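Local coordinates for agarase (Pseudoalteromonas fuliginea, PDB 6XJ9), which probably hydrolyses agarose, the galactan of red algal cell walls, as a family 50 glycoside hydrolase of a marine bacterium, at residues Val504-Pro515 against Tyr615-Pro626. Sequence-based numbering, arbitrary orientation. Where two conformers were deposited one is given.
Sequences VFIDNEKSFGRP and YLGARFPDWGMP
With CG opposite its own carbonyl carbon (chi1 -54°) and a bend further out at chi3 (70°), Arg619 swings its guanidinium across Phe505 and still brings NE to Asn508. NH1 sits over the centre of the Phe505 ring, and CZ lies 4.5 Å from the ring centroid. Because the two planes stand 75° apart, this cation-pi contact is made by the edge of the guanidinium rather than by stacking. Leu616 CD1 covers the opposite face, 3.9 Å from the centroid of the Phe505 ring, so a flat aromatic suits a slot between a methyl and a cation. Arg619 NE donates to Asn508 OD1 at 2.8 Å; that oxygen also accepts from Asn643, while NH2 of the arginine forms a salt bridge with Glu668. Cut back to an alanine here, the side chain would probably leave one face of Phe505 without its cation, Asn508 held at OD1 by Asn643 but no longer by NE, and Glu668 without this salt-bridge partner.

The backbones run parallel here: Leu616 N binds Val504 O (2.9 Å) and Ile506 N binds Gly617 O (3.1 Å). Beyond the strand, Glu509 N is shared between Arg619 O (3.0 Å) and, at a longer 3.3 Å, Ala618 O. A water joins Ala618 O to Lys510 N. The Glu509 side chain crosses the Pro621 ring at a slant, its OE2 hydrogen-bonded to Asn643. Farther on, Pro626 CD packs 3.2 Å from Gly513 O; a CB on Gly513 would jam against Phe512 O and crowd Pro626 CG, hence glycine.

Strands 501-506 and 614-615, paired in parallel at Val504 and Tyr615, fit neighbouring strands of the (beta/alpha)8 barrel expected of this family; Asn508-Glu509 resembles the Asn-Glu pair ending a barrel strand in clan GH-A enzymes, consistent with the active-site end.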
ATOM      1  N   VAL A 504      -9.035 -13.625 -31.229  1.00 16.76           N
ATOM      2  CA  VAL A 504      -9.997 -14.616 -30.763  1.00 17.32           C
ATOM      3  C   VAL A 504      -9.267 -15.763 -30.056  1.00 17.05           C
ATOM      4  O   VAL A 504      -8.398 -16.419 -30.621  1.00 17.24           O
ATOM      5  CB  VAL A 504     -10.866 -15.144 -31.926  1.00 17.14           C
ATOM      6  CG1 VAL A 504     -11.972 -16.075 -31.450  1.00 16.85           C
ATOM      7  CG2 VAL A 504     -11.460 -13.999 -32.746  1.00 16.47           C
ATOM      8  N   PHE A 505      -9.675 -16.022 -28.817  1.00 17.44           N
ATOM      9  CA  PHE A 505      -9.319 -17.251 -28.131  1.00 17.66           C
ATOM     10  C   PHE A 505     -10.421 -18.265 -28.409  1.00 18.05           C
ATOM     11  O   PHE A 505     -11.603 -17.940 -28.313  1.00 18.91           O
ATOM     12  CB  PHE A 505      -9.233 -17.014 -26.624  1.00 16.36           C
ATOM     13  CG  PHE A 505      -8.208 -16.024 -26.133  1.00 16.68           C
ATOM     14  CD1 PHE A 505      -6.858 -16.348 -26.089  1.00 15.49           C
ATOM     15  CD2 PHE A 505      -8.608 -14.791 -25.626  1.00 16.37           C
ATOM     16  CE1 PHE A 505      -5.932 -15.434 -25.606  1.00 15.61           C
ATOM     17  CE2 PHE A 505      -7.685 -13.895 -25.113  1.00 15.56           C
ATOM     18  CZ  PHE A 505      -6.345 -14.216 -25.098  1.00 15.60           C
ATOM     19  N   ILE A 506     -10.037 -19.476 -28.820  1.00 18.32           N
ATOM     20  CA  ILE A 506     -11.019 -20.543 -28.949  1.00 17.82           C
ATOM     21  C   ILE A 506     -10.683 -21.632 -27.927  1.00 17.68           C
ATOM     22  O   ILE A 506      -9.570 -22.152 -27.913  1.00 15.89           O
ATOM     23  CB  ILE A 506     -11.092 -21.076 -30.398  1.00 17.65           C
ATOM     24  CG1 ILE A 506     -11.488 -19.973 -31.386  1.00 18.52           C
ATOM     25  CG2 ILE A 506     -12.044 -22.266 -30.490  1.00 18.03           C
ATOM     26  CD1 ILE A 506     -12.954 -19.575 -31.322  1.00 17.28           C
ATOM     27  N   ASP A 507     -11.662 -21.951 -27.067  1.00 18.52           N
ATOM     28  CA  ASP A 507     -11.540 -22.939 -25.995  1.00 18.59           C
ATOM     29  C   ASP A 507     -10.602 -22.420 -24.902  1.00 18.70           C
ATOM     30  O   ASP A 507     -10.061 -21.319 -25.008  1.00 18.67           O
ATOM     31  CB  ASP A 507     -11.187 -24.340 -26.524  1.00 19.79           C
ATOM     32  CG  ASP A 507     -12.283 -24.977 -27.366  1.00 19.53           C
ATOM     33  OD1 ASP A 507     -11.965 -25.761 -28.283  1.00 20.06           O
ATOM     34  OD2 ASP A 507     -13.448 -24.668 -27.121  1.00 20.33           O
ATOM     35  N   ASN A 508     -10.398 -23.228 -23.852  1.00 18.04           N
ATOM     36  CA  ASN A 508      -9.618 -22.789 -22.704  1.00 17.94           C
ATOM     37  C   ASN A 508      -9.223 -24.019 -21.903  1.00 18.40           C
ATOM     38  O   ASN A 508     -10.087 -24.788 -21.495  1.00 19.31           O
ATOM     39  CB  ASN A 508     -10.387 -21.754 -21.860  1.00 16.93           C
ATOM     40  CG  ASN A 508      -9.722 -21.386 -20.550  1.00 17.68           C
ATOM     41  OD1 ASN A 508      -8.775 -20.597 -20.522  1.00 18.46           O
ATOM     42  ND2 ASN A 508     -10.216 -21.940 -19.448  1.00 17.82           N
ATOM     43  N   GLU A 509      -7.913 -24.196 -21.690  1.00 18.94           N
ATOM     44  CA  GLU A 509      -7.394 -25.240 -20.815  1.00 19.88           C
ATOM     45  C   GLU A 509      -8.043 -26.594 -21.116  1.00 19.63           C
ATOM     46  O   GLU A 509      -8.507 -27.286 -20.212  1.00 18.64           O
ATOM     47  CB  GLU A 509      -7.550 -24.863 -19.337  1.00 20.55           C
ATOM     48  CG  GLU A 509      -6.894 -23.544 -18.963  1.00 21.60           C
ATOM     49  CD  GLU A 509      -6.809 -23.288 -17.467  1.00 23.30           C
ATOM     50  OE1 GLU A 509      -7.480 -24.026 -16.698  1.00 23.43           O
ATOM     51  OE2 GLU A 509      -6.057 -22.366 -17.071  1.00 22.59           O
ATOM     52  N   LYS A 510      -8.046 -26.976 -22.394  1.00 20.03           N
ATOM     53  CA  LYS A 510      -8.461 -28.312 -22.787  1.00 22.11           C
ATOM     54  C   LYS A 510      -7.484 -29.336 -22.208  1.00 21.59           C
ATOM     55  O   LYS A 510      -6.302 -29.057 -22.024  1.00 20.52           O
ATOM     56  CB  LYS A 510      -8.533 -28.424 -24.315  1.00 22.42           C
ATOM     57  CG  LYS A 510      -9.495 -27.442 -24.981  1.00 24.00           C
ATOM     58  CD  LYS A 510      -9.798 -27.783 -26.433  1.00 26.17           C
ATOM     59  CE  LYS A 510     -10.773 -28.933 -26.570  1.00 26.04           C
ATOM     60  NZ  LYS A 510     -12.086 -28.580 -25.984  1.00 27.22           N
ATOM     61  N   SER A 511      -7.995 -30.538 -21.945  1.00 23.01           N
ATOM     62  CA  SER A 511      -7.206 -31.571 -21.295  1.00 25.13           C
ATOM     63  C   SER A 511      -6.366 -32.352 -22.313  1.00 24.69           C
ATOM     64  O   SER A 511      -6.588 -33.546 -22.514  1.00 22.92           O
ATOM     65  CB  SER A 511      -8.117 -32.477 -20.505  1.00 29.52           C
ATOM     66  OG  SER A 511      -7.361 -33.455 -19.806  1.00 37.40           O
ATOM     67  N   PHE A 512      -5.387 -31.669 -22.938  1.00 22.82           N
ATOM     68  CA  PHE A 512      -4.500 -32.286 -23.917  1.00 22.75           C
ATOM     69  C   PHE A 512      -3.515 -33.248 -23.248  1.00 24.03           C
ATOM     70  O   PHE A 512      -2.982 -34.134 -23.915  1.00 24.29           O
ATOM     71  CB  PHE A 512      -3.684 -31.243 -24.685  1.00 21.01           C
ATOM     72  CG  PHE A 512      -4.415 -30.523 -25.788  1.00 21.10           C
ATOM     73  CD1 PHE A 512      -4.657 -31.146 -27.010  1.00 20.92           C
ATOM     74  CD2 PHE A 512      -4.837 -29.212 -25.618  1.00 20.14           C
ATOM     75  CE1 PHE A 512      -5.324 -30.475 -28.023  1.00 20.71           C
ATOM     76  CE2 PHE A 512      -5.510 -28.544 -26.632  1.00 21.19           C
ATOM     77  CZ  PHE A 512      -5.737 -29.172 -27.841  1.00 21.10           C
ATOM     78  N   GLY A 513      -3.283 -33.068 -21.938  1.00 23.84           N
ATOM     79  CA  GLY A 513      -2.282 -33.846 -21.232  1.00 24.62           C
ATOM     80  C   GLY A 513      -1.410 -32.988 -20.320  1.00 25.67           C
ATOM     81  O   GLY A 513      -1.302 -31.782 -20.507  1.00 25.18           O
ATOM     82  N   ARG A 514      -0.805 -33.640 -19.323  0.50 28.05           N
ATOM     83  CA  ARG A 514       0.136 -33.028 -18.400  0.50 30.17           C
ATOM     84  C   ARG A 514       1.469 -33.760 -18.542  0.50 31.20           C
ATOM     85  O   ARG A 514       1.527 -34.969 -18.329  0.50 28.50           O
ATOM     86  CB  ARG A 514      -0.361 -33.144 -16.952  0.50 33.00           C
ATOM     87  CG  ARG A 514      -1.873 -33.075 -16.779  0.50 36.33           C
ATOM     88  CD  ARG A 514      -2.336 -32.959 -15.333  0.50 38.89           C
ATOM     89  NE  ARG A 514      -3.793 -32.982 -15.214  0.50 41.36           N
ATOM     90  CZ  ARG A 514      -4.481 -32.700 -14.108  0.50 40.36           C
ATOM     91  NH1 ARG A 514      -5.801 -32.759 -14.118  0.50 39.84           N
ATOM     92  NH2 ARG A 514      -3.854 -32.356 -13.000  0.50 43.06           N
ATOM     93  N   PRO A 515       2.566 -33.066 -18.931  1.00 32.30           N
ATOM     94  CA  PRO A 515       3.862 -33.726 -19.111  1.00 34.69           C
ATOM     95  C   PRO A 515       4.642 -34.029 -17.830  1.00 37.52           C
ATOM     96  O   PRO A 515       5.713 -33.462 -17.619  1.00 40.85           O
ATOM     97  CB  PRO A 515       4.622 -32.718 -19.990  1.00 36.11           C
ATOM     98  CG  PRO A 515       4.040 -31.361 -19.607  1.00 34.63           C
ATOM     99  CD  PRO A 515       2.591 -31.628 -19.259  1.00 32.41           C
ATOM    100  N   TYR A 615      -5.747 -15.281 -34.518  1.00 17.58           N
ATOM    101  CA  TYR A 615      -6.168 -16.465 -33.791  1.00 17.04           C
ATOM    102  C   TYR A 615      -5.146 -16.718 -32.687  1.00 16.84           C
ATOM    103  O   TYR A 615      -3.962 -16.872 -32.973  1.00 17.76           O
ATOM    104  CB  TYR A 615      -6.297 -17.635 -34.770  1.00 16.58           C
ATOM    105  CG  TYR A 615      -6.453 -18.993 -34.134  1.00 17.24           C
ATOM    106  CD1 TYR A 615      -7.210 -19.163 -32.986  1.00 15.68           C
ATOM    107  CD2 TYR A 615      -5.872 -20.114 -34.714  1.00 16.45           C
ATOM    108  CE1 TYR A 615      -7.374 -20.411 -32.411  1.00 16.81           C
ATOM    109  CE2 TYR A 615      -6.025 -21.368 -34.155  1.00 17.04           C
ATOM    110  CZ  TYR A 615      -6.776 -21.515 -33.001  1.00 17.13           C
ATOM    111  OH  TYR A 615      -6.921 -22.748 -32.435  1.00 17.92           O
ATOM    112  N   LEU A 616      -5.620 -16.748 -31.435  1.00 15.87           N
ATOM    113  CA  LEU A 616      -4.769 -16.634 -30.262  1.00 16.20           C
ATOM    114  C   LEU A 616      -4.652 -17.967 -29.532  1.00 16.30           C
ATOM    115  O   LEU A 616      -4.202 -17.998 -28.383  1.00 16.21           O
ATOM    116  CB  LEU A 616      -5.371 -15.588 -29.316  1.00 15.94           C
ATOM    117  CG  LEU A 616      -5.578 -14.207 -29.927  1.00 15.80           C
ATOM    118  CD1 LEU A 616      -6.376 -13.338 -28.963  1.00 15.61           C
ATOM    119  CD2 LEU A 616      -4.232 -13.558 -30.249  1.00 15.50           C
ATOM    120  N   GLY A 617      -5.063 -19.057 -30.191  1.00 15.98           N
ATOM    121  CA  GLY A 617      -4.869 -20.377 -29.608  1.00 16.54           C
ATOM    122  C   GLY A 617      -5.919 -20.720 -28.560  1.00 16.48           C
ATOM    123  O   GLY A 617      -7.039 -20.216 -28.620  1.00 16.72           O
ATOM    124  N   ALA A 618      -5.535 -21.577 -27.597  1.00 15.89           N
ATOM    125  CA  ALA A 618      -6.491 -22.307 -26.775  1.00 15.78           C
ATOM    126  C   ALA A 618      -6.140 -22.264 -25.286  1.00 14.73           C
ATOM    127  O   ALA A 618      -6.691 -23.041 -24.512  1.00 16.33           O
ATOM    128  CB  ALA A 618      -6.602 -23.734 -27.268  1.00 16.27           C
ATOM    129  N   ARG A 619      -5.236 -21.365 -24.905  1.00 14.52           N
ATOM    130  CA  ARG A 619      -4.978 -20.983 -23.523  1.00 14.95           C
ATOM    131  C   ARG A 619      -4.525 -22.204 -22.716  1.00 15.16           C
ATOM    132  O   ARG A 619      -5.263 -22.724 -21.868  1.00 13.84           O
ATOM    133  CB  ARG A 619      -6.209 -20.296 -22.908  1.00 14.66           C
ATOM    134  CG  ARG A 619      -6.753 -19.112 -23.695  1.00 14.19           C
ATOM    135  CD  ARG A 619      -8.204 -18.802 -23.335  1.00 14.70           C
ATOM    136  NE  ARG A 619      -8.338 -18.258 -21.991  1.00 14.48           N
ATOM    137  CZ  ARG A 619      -7.956 -17.038 -21.636  1.00 14.50           C
ATOM    138  NH1 ARG A 619      -7.398 -16.221 -22.532  1.00 14.83           N
ATOM    139  NH2 ARG A 619      -8.143 -16.640 -20.389  1.00 13.67           N
ATOM    140  N   PHE A 620      -3.313 -22.686 -23.010  1.00 15.96           N
ATOM    141  CA  PHE A 620      -2.836 -23.886 -22.332  1.00 16.79           C
ATOM    142  C   PHE A 620      -2.458 -23.531 -20.899  1.00 17.32           C
ATOM    143  O   PHE A 620      -1.804 -22.517 -20.685  1.00 17.45           O
ATOM    144  CB  PHE A 620      -1.567 -24.432 -22.989  1.00 16.67           C
ATOM    145  CG  PHE A 620      -1.591 -24.616 -24.484  1.00 17.28           C
ATOM    146  CD1 PHE A 620      -2.482 -25.495 -25.084  1.00 17.40           C
ATOM    147  CD2 PHE A 620      -0.651 -23.969 -25.285  1.00 17.44           C
ATOM    148  CE1 PHE A 620      -2.455 -25.693 -26.459  1.00 18.66           C
ATOM    149  CE2 PHE A 620      -0.625 -24.170 -26.661  1.00 18.13           C
ATOM    150  CZ  PHE A 620      -1.534 -25.025 -27.248  1.00 17.65           C
ATOM    151  N   PRO A 621      -2.806 -24.344 -19.872  1.00 18.51           N
ATOM    152  CA  PRO A 621      -2.316 -24.083 -18.519  1.00 19.52           C
ATOM    153  C   PRO A 621      -0.841 -24.480 -18.449  1.00 20.72           C
ATOM    154  O   PRO A 621      -0.417 -25.434 -19.104  1.00 21.96           O
ATOM    155  CB  PRO A 621      -3.220 -24.986 -17.664  1.00 19.94           C
ATOM    156  CG  PRO A 621      -3.498 -26.163 -18.565  1.00 18.98           C
ATOM    157  CD  PRO A 621      -3.666 -25.540 -19.936  1.00 19.01           C
ATOM    158  N   ASP A 622      -0.063 -23.706 -17.680  1.00 20.89           N
ATOM    159  CA  ASP A 622       1.371 -23.903 -17.549  1.00 20.72           C
ATOM    160  C   ASP A 622       1.646 -25.275 -16.925  1.00 21.64           C
ATOM    161  O   ASP A 622       2.722 -25.838 -17.109  1.00 22.72           O
ATOM    162  CB  ASP A 622       2.022 -22.729 -16.801  1.00 20.05           C
ATOM    163  CG  ASP A 622       1.533 -22.565 -15.368  1.00 21.42           C
ATOM    164  OD1 ASP A 622       0.541 -23.233 -15.001  1.00 20.53           O
ATOM    165  OD2 ASP A 622       2.172 -21.783 -14.606  1.00 21.65           O
ATOM    166  N   TRP A 623       0.662 -25.810 -16.193  1.00 21.23           N
ATOM    167  CA  TRP A 623       0.792 -27.135 -15.608  1.00 22.75           C
ATOM    168  C   TRP A 623       0.426 -28.234 -16.606  1.00 22.57           C
ATOM    169  O   TRP A 623       0.686 -29.401 -16.341  1.00 23.11           O
ATOM    170  CB  TRP A 623      -0.009 -27.264 -14.301  1.00 22.47           C
ATOM    171  CG  TRP A 623      -1.451 -26.855 -14.383  1.00 22.49           C
ATOM    172  CD1 TRP A 623      -1.996 -25.713 -13.875  1.00 24.10           C
ATOM    173  CD2 TRP A 623      -2.550 -27.592 -14.956  1.00 23.28           C
ATOM    174  NE1 TRP A 623      -3.347 -25.680 -14.108  1.00 25.07           N
ATOM    175  CE2 TRP A 623      -3.716 -26.815 -14.775  1.00 23.48           C
ATOM    176  CE3 TRP A 623      -2.670 -28.817 -15.624  1.00 23.45           C
ATOM    177  CZ2 TRP A 623      -4.970 -27.217 -15.236  1.00 23.61           C
ATOM    178  CZ3 TRP A 623      -3.905 -29.205 -16.097  1.00 23.40           C
ATOM    179  CH2 TRP A 623      -5.040 -28.420 -15.902  1.00 22.78           C
ATOM    180  N   GLY A 624      -0.196 -27.883 -17.738  1.00 22.91           N
ATOM    181  CA  GLY A 624      -0.655 -28.916 -18.660  1.00 21.48           C
ATOM    182  C   GLY A 624      -0.478 -28.526 -20.127  1.00 22.24           C
ATOM    183  O   GLY A 624      -1.452 -28.444 -20.880  1.00 23.35           O
ATOM    184  N   MET A 625       0.777 -28.323 -20.527  1.00 20.65           N
ATOM    185  CA  MET A 625       1.092 -27.876 -21.874  1.00 20.76           C
ATOM    186  C   MET A 625       2.120 -28.820 -22.510  1.00 20.04           C
ATOM    187  O   MET A 625       3.294 -28.483 -22.601  1.00 18.03           O
ATOM    188  CB  MET A 625       1.635 -26.440 -21.847  1.00 21.44           C
ATOM    189  CG  MET A 625       2.691 -26.166 -20.783  1.00 23.58           C
ATOM    190  SD  MET A 625       3.238 -24.427 -20.900  1.00 25.28           S
ATOM    191  CE  MET A 625       4.545 -24.338 -19.676  1.00 27.82           C
ATOM    192  N   PRO A 626       1.726 -30.027 -22.984  1.00 19.94           N
ATOM    193  CA  PRO A 626       2.681 -30.925 -23.639  1.00 19.93           C
ATOM    194  C   PRO A 626       3.371 -30.175 -24.776  1.00 20.47           C
ATOM    195  O   PRO A 626       2.713 -29.455 -25.537  1.00 19.46           O
ATOM    196  CB  PRO A 626       1.805 -32.037 -24.228  1.00 19.71           C
ATOM    197  CG  PRO A 626       0.542 -32.016 -23.376  1.00 22.17           C
ATOM    198  CD  PRO A 626       0.352 -30.561 -22.976  1.00 20.06           C
TER
HETATM  199  O   HOH W   1      -8.252 -23.006 -30.214  1.00 17.49           O
HETATM  200  O   HOH W   2      -6.307 -25.788 -24.359  1.00 21.82           O
HETATM  201  O   HOH W   3      -3.408 -30.027 -21.146  1.00 30.56           O